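Long-range contacts in protein-glutaminase (Chryseobacterium proteolyticum, PDB 3A55), which probably hydrolyses the side-chain amide of glutamine residues in proteins, and is seen here as an engineered pro form resembling a reaction intermediate: residues T27-I32 with V41-T46; N36-V41 with E51-K56. The protein carries 1 engineered substitution. All blocks are in the same frame, centred on the assembly; numbering follows the deposited sequence. Where two conformers were deposited one is given.

Contact 1. Residues T27-I32 with V41-T46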
loop_
_atom_site.group_PDB
_atom_site.type_symbol
_atom_site.label_atom_id
_atom_site.label_comp_id
_atom_site.label_asym_id
_atom_site.label_seq_id
_atom_site.Cartn_x
_atom_site.Cartn_y
_atom_site.Cartn_z
ATOM N N THR A 27 2.927 6.682 -14.327
ATOM C CA THR A 27 2.073 6.087 -13.312
ATOM C C THR A 27 0.621 6.424 -13.624
ATOM O O THR A 27 0.345 7.217 -14.526
ATOM C CB THR A 27 2.428 6.595 -11.900
ATOM O OG1 THR A 27 1.597 5.945 -10.934
ATOM C CG2 THR A 27 2.230 8.088 -11.799
ATOM N N VAL A 28 -0.292 5.813 -12.880
ATOM C CA VAL A 28 -1.722 6.081 -13.052
ATOM C C VAL A 28 -2.239 6.800 -11.811
ATOM O O VAL A 28 -2.178 6.247 -10.714
ATOM C CB VAL A 28 -2.520 4.767 -13.243
ATOM C CG1 VAL A 28 -4.022 5.042 -13.254
ATOM C CG2 VAL A 28 -2.070 4.052 -14.510
ATOM N N PRO A 29 -2.733 8.041 -11.968
ATOM C CA PRO A 29 -3.329 8.713 -10.818
ATOM C C PRO A 29 -4.675 8.071 -10.501
ATOM O O PRO A 29 -5.404 7.677 -11.426
ATOM C CB PRO A 29 -3.510 10.161 -11.294
ATOM C CG PRO A 29 -3.534 10.088 -12.748
ATOM C CD PRO A 29 -2.771 8.862 -13.188
ATOM N N VAL A 30 -4.985 7.958 -9.211
ATOM C CA VAL A 30 -6.206 7.279 -8.767
ATOM C C VAL A 30 -7.102 8.135 -7.885
ATOM O O VAL A 30 -8.188 7.703 -7.512
ATOM C CB VAL A 30 -5.900 5.944 -8.026
ATOM C CG1 VAL A 30 -5.233 4.949 -8.968
ATOM C CG2 VAL A 30 -5.068 6.173 -6.744
ATOM N N GLY A 31 -6.666 9.350 -7.562
ATOM C CA GLY A 31 -7.469 10.229 -6.734
ATOM C C GLY A 31 -6.999 11.658 -6.860
ATOM O O GLY A 31 -5.810 11.915 -7.030
ATOM N N ILE A 32 -7.942 12.596 -6.815
ATOM C CA ILE A 32 -7.588 13.994 -6.751
ATOM C C ILE A 32 -8.550 14.668 -5.780
ATOM O O ILE A 32 -9.768 14.616 -5.962
ATOM C CB ILE A 32 -7.511 14.607 -8.171
ATOM C CG1 ILE A 32 -7.082 16.072 -8.132
ATOM C CG2 ILE A 32 -8.802 14.423 -8.916
ATOM C CD1 ILE A 32 -6.490 16.541 -9.452
ATOM N N VAL A 41 -2.981 14.633 -4.820
ATOM C CA VAL A 41 -3.068 13.630 -5.860
ATOM C C VAL A 41 -2.551 12.297 -5.326
ATOM O O VAL A 41 -1.500 12.240 -4.669
ATOM C CB VAL A 41 -2.258 14.064 -7.122
ATOM C CG1 VAL A 41 -2.501 13.098 -8.271
ATOM C CG2 VAL A 41 -2.632 15.492 -7.551
ATOM N N SER A 42 -3.305 11.235 -5.579
ATOM C CA SER A 42 -2.854 9.889 -5.203
ATOM C C SER A 42 -2.617 9.078 -6.465
ATOM O O SER A 42 -3.255 9.305 -7.496
ATOM C CB SER A 42 -3.859 9.197 -4.286
ATOM O OG SER A 42 -5.197 9.423 -4.717
ATOM N N PHE A 43 -1.672 8.145 -6.383
ATOM C CA PHE A 43 -1.296 7.320 -7.531
ATOM C C PHE A 43 -1.386 5.851 -7.181
ATOM O O PHE A 43 -1.393 5.492 -6.005
ATOM C CB PHE A 43 0.149 7.600 -7.951
ATOM C CG PHE A 43 0.381 8.993 -8.425
ATOM C CD1 PHE A 43 -0.056 9.397 -9.683
ATOM C CD2 PHE A 43 1.053 9.894 -7.628
ATOM C CE1 PHE A 43 0.185 10.699 -10.141
ATOM C CE2 PHE A 43 1.288 11.198 -8.074
ATOM C CZ PHE A 43 0.845 11.594 -9.326
ATOM N N MET A 44 -1.413 5.012 -8.207
ATOM C CA MET A 44 -1.418 3.569 -7.988
ATOM C C MET A 44 -0.175 3.141 -7.205
ATOM O O MET A 44 0.907 3.719 -7.362
ATOM C CB MET A 44 -1.482 2.816 -9.313
ATOM C CG MET A 44 -0.254 2.987 -10.185
ATOM S SD MET A 44 -0.341 2.078 -11.735
ATOM C CE MET A 44 -0.236 0.399 -11.164
ATOM N N LEU A 45 -0.374 2.150 -6.337
ATOM C CA LEU A 45 0.689 1.454 -5.611
ATOM C C LEU A 45 1.287 2.261 -4.460
ATOM O O LEU A 45 1.213 1.847 -3.297
ATOM C CB LEU A 45 1.760 0.910 -6.558
ATOM C CG LEU A 45 2.651 -0.193 -5.984
ATOM C CD1 LEU A 45 1.809 -1.374 -5.498
ATOM C CD2 LEU A 45 3.672 -0.643 -7.026
ATOM N N THR A 46 1.880 3.413 -4.761
ATOM C CA THR A 46 2.396 4.248 -3.685
ATOM C C THR A 46 1.270 4.690 -2.745
ATOM O O THR A 46 0.165 5.043 -3.190
ATOM C CB THR A 46 3.178 5.492 -4.202
ATOM O OG1 THR A 46 3.618 6.258 -3.075
ATOM C CG2 THR A 46 2.311 6.369 -5.107
HETATM O O HOH W 1 2.751 5.315 -8.737
#
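Met44, Phe43 and Ser42 pack on residues 27-31 in the antiparallel hairpin of strands 22-35 and 38-43, which carries a classic beta bulge. At the bulge, Val30 and Gly31 both face Ser42. The carbonyl oxygen Ser42 O takes a nearly straight bond from Val30 N (2.8 Å) and a weak one from Gly31 N, and Ser42 N returns a bond to Gly31 O (3.0 Å). Beyond the bulge Ile32 pairs with Val41, with CD1 of the isoleucine and CG2 of the valine 4.4 Å apart on one face of the sheet. Phe43 turns its ring away from the carbonyl carbon (chi1 -64°), which lays the CD1 corner against Thr27 CG2 at 3.4 Å and near the backbone of Pro29. The methyl arrives obliquely, the two side chains crossing at about a right angle, and Val28 O lies at the ring edge, in its plane. That same oxygen accepts Met44 N at 2.9 Å, almost in line with its carbonyl bond (168°), whereas Val28 N is buried without a partner. The Met44 side chain starts between its own N and C and bends at its third torsion (-69°), bringing SD to 3.8 Å from Val28 CB; Tyr257 of strand 255-258 touches both Met44 and Val30. Phe43 also meets the ring of Tyr50, and Ile77 of strand 75-79 borders both Phe43 and Thr27. At the open end of the hairpin, away from its turn, a water lies between the segments, hydrogen-bonded to Thr27 OG1 and donating to Met44 O at 2.8 Å.

Contact 2. Residues N36-V41 with E51-K56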
loop_
_atom_site.group_PDB
_atom_site.type_symbol
_atom_site.label_atom_id
_atom_site.label_comp_id
_atom_site.label_asym_id
_atom_site.label_seq_id
_atom_site.Cartn_x
_atom_site.Cartn_y
_atom_site.Cartn_z
ATOM N N ASN A 36 -7.054 22.527 1.907
ATOM C CA ASN A 36 -6.370 23.770 2.300
ATOM C C ASN A 36 -5.476 24.426 1.234
ATOM O O ASN A 36 -4.262 24.570 1.412
ATOM C CB ASN A 36 -5.636 23.602 3.643
ATOM C CG ASN A 36 -4.481 22.615 3.573
ATOM O OD1 ASN A 36 -4.654 21.455 3.192
ATOM N ND2 ASN A 36 -3.290 23.072 3.961
ATOM N N GLY A 37 -6.101 24.814 0.126
ATOM C CA GLY A 37 -5.427 25.559 -0.935
ATOM C C GLY A 37 -4.549 24.722 -1.845
ATOM O O GLY A 37 -3.876 25.252 -2.728
ATOM N N MET A 38 -4.546 23.413 -1.631
ATOM C CA MET A 38 -3.736 22.533 -2.454
ATOM C C MET A 38 -4.490 21.290 -2.875
ATOM O O MET A 38 -5.349 20.778 -2.161
ATOM C CB MET A 38 -2.430 22.164 -1.753
ATOM C CG MET A 38 -1.448 21.462 -2.666
ATOM S SD MET A 38 0.170 22.237 -2.665
ATOM C CE MET A 38 -0.314 23.949 -2.783
ATOM N N ILE A 39 -4.146 20.815 -4.058
ATOM C CA ILE A 39 -4.783 19.658 -4.625
ATOM C C ILE A 39 -3.917 18.459 -4.277
ATOM O O ILE A 39 -2.724 18.442 -4.577
ATOM C CB ILE A 39 -4.927 19.842 -6.141
ATOM C CG1 ILE A 39 -5.842 21.045 -6.434
ATOM C CG2 ILE A 39 -5.443 18.581 -6.789
ATOM C CD1 ILE A 39 -5.830 21.473 -7.854
ATOM N N LYS A 40 -4.516 17.470 -3.615
ATOM C CA LYS A 40 -3.795 16.257 -3.237
ATOM C C LYS A 40 -4.052 15.180 -4.266
ATOM O O LYS A 40 -5.201 14.845 -4.556
ATOM C CB LYS A 40 -4.219 15.760 -1.849
ATOM C CG LYS A 40 -4.016 16.783 -0.739
ATOM C CD LYS A 40 -3.990 16.135 0.636
ATOM C CE LYS A 40 -5.102 15.146 0.819
ATOM N NZ LYS A 40 -5.281 14.823 2.261
ATOM N N VAL A 41 -2.981 14.633 -4.820
ATOM C CA VAL A 41 -3.068 13.630 -5.860
ATOM C C VAL A 41 -2.551 12.297 -5.326
ATOM O O VAL A 41 -1.500 12.240 -4.669
ATOM C CB VAL A 41 -2.258 14.064 -7.122
ATOM C CG1 VAL A 41 -2.501 13.098 -8.271
ATOM C CG2 VAL A 41 -2.632 15.492 -7.551
ATOM N N GLU A 51 1.245 16.665 -4.224
ATOM C CA GLU A 51 0.434 17.873 -4.250
ATOM C C GLU A 51 0.708 18.697 -5.485
ATOM O O GLU A 51 1.795 18.640 -6.061
ATOM C CB GLU A 51 0.665 18.698 -2.988
ATOM C CG GLU A 51 2.084 19.197 -2.842
ATOM C CD GLU A 51 2.366 19.816 -1.481
ATOM O OE1 GLU A 51 1.402 20.038 -0.710
ATOM O OE2 GLU A 51 3.558 20.082 -1.191
ATOM N N ILE A 52 -0.305 19.439 -5.909
ATOM C CA ILE A 52 -0.109 20.411 -6.979
ATOM C C ILE A 52 -0.907 21.665 -6.643
ATOM O O ILE A 52 -2.034 21.568 -6.153
ATOM C CB ILE A 52 -0.473 19.806 -8.370
ATOM C CG1 ILE A 52 -0.040 20.715 -9.523
ATOM C CG2 ILE A 52 -1.949 19.393 -8.435
ATOM C CD1 ILE A 52 -0.058 20.024 -10.882
ATOM N N LYS A 53 -0.311 22.841 -6.864
ATOM C CA LYS A 53 -0.970 24.095 -6.518
ATOM C C LYS A 53 -1.956 24.495 -7.615
ATOM O O LYS A 53 -1.626 24.396 -8.769
ATOM C CB LYS A 53 0.023 25.242 -6.316
ATOM C CG LYS A 53 1.407 24.861 -5.879
ATOM C CD LYS A 53 2.192 26.117 -5.511
ATOM C CE LYS A 53 3.006 25.949 -4.230
ATOM N NZ LYS A 53 4.423 25.642 -4.506
ATOM N N PRO A 54 -3.168 24.917 -7.223
ATOM C CA PRO A 54 -4.175 25.300 -8.216
ATOM C C PRO A 54 -3.944 26.713 -8.762
ATOM O O PRO A 54 -4.704 27.642 -8.471
ATOM C CB PRO A 54 -5.488 25.212 -7.429
ATOM C CG PRO A 54 -5.111 25.510 -6.037
ATOM C CD PRO A 54 -3.695 25.003 -5.847
ATOM N N THR A 55 -2.890 26.853 -9.553
ATOM C CA THR A 55 -2.523 28.131 -10.149
ATOM C C THR A 55 -2.892 28.128 -11.629
ATOM O O THR A 55 -3.109 27.067 -12.220
ATOM C CB THR A 55 -1.017 28.369 -9.996
ATOM O OG1 THR A 55 -0.306 27.267 -10.569
ATOM C CG2 THR A 55 -0.631 28.494 -8.525
ATOM N N LYS A 56 -2.960 29.315 -12.236
ATOM C CA LYS A 56 -3.290 29.410 -13.661
ATOM C C LYS A 56 -2.321 28.576 -14.487
ATOM O O LYS A 56 -2.722 27.913 -15.443
ATOM C CB LYS A 56 -3.298 30.867 -14.158
ATOM C CG LYS A 56 -4.531 31.643 -13.744
ATOM C CD LYS A 56 -4.560 33.022 -14.408
ATOM C CE LYS A 56 -5.525 33.954 -13.703
ATOM N NZ LYS A 56 -4.959 34.479 -12.420
#
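Ile39 and Ile52 form the hydrogen-bonded pair of an antiparallel beta hairpin made by strands 38-43 and 49-52. Two backbone bonds hold the pair: Ile39 N reaches Ile52 O at 3.1 Å, and Ile52 N reaches Ile39 O at 2.9 Å. Backbone oxygens also meet carbon: Ile39 O receives a CA-H contact from Glu51 CA (3.2 Å), and the CD of Pro54 rests on Gly37 O at 3.1 Å. Apolar contacts lie on the face carrying the two isoleucines, whose side chains run side by side with Ile39 CB 3.8 Å from Ile52 CG2. Ile39 CD1 slides past Pro54, the centre of an inverse gamma turn, and touches its CB at 3.8 Å. Sulfur makes a further kind of contact. Met38 leaves the backbone with CG opposite its N (chi1 -169°), then bends at the next two torsions, so that the chain crosses Glu51 obliquely, CG and SD against its CB and CG, with SD 3.2 Å from OE1, while CE rests against Lys53 CG and CB. An alanine in place of Met38 would probably uncover the Glu51 chain and leave the carboxylate freer to turn. Glu51 also pairs through its backbone with Asn84 and Ile86, at the entry to strand 86-91. On the isoleucine face helix 59-71 closes over the hairpin, with Ile62 touching both Ile39 and Ile52 and Tyr61 adding to Ile52, while Ile86 of strand 86-91 also meets Ile52.

In the fold
Contacts 1 and 2 lie about 15 Å apart, centre to centre, on one antiparallel sheet, where strand 38-43 is the middle partner of 22-35 and 49-52. Their segments alternate along the chain, in the order 27-32, 36-41, 41-46 and 51-56, and Val41 belongs to both. The contacts also touch directly, Ile32 CG1 packing 3.3 Å from Ile39 CG2, and helix 59-71 covers residues of each. Contact 1 is the more central and buried; the loop end of 41-46 bonds to Tyr196 and Asp154, consistent with a pro region whose sheet presents this loop to the glutaminase domain. Contact 2 lies farther out.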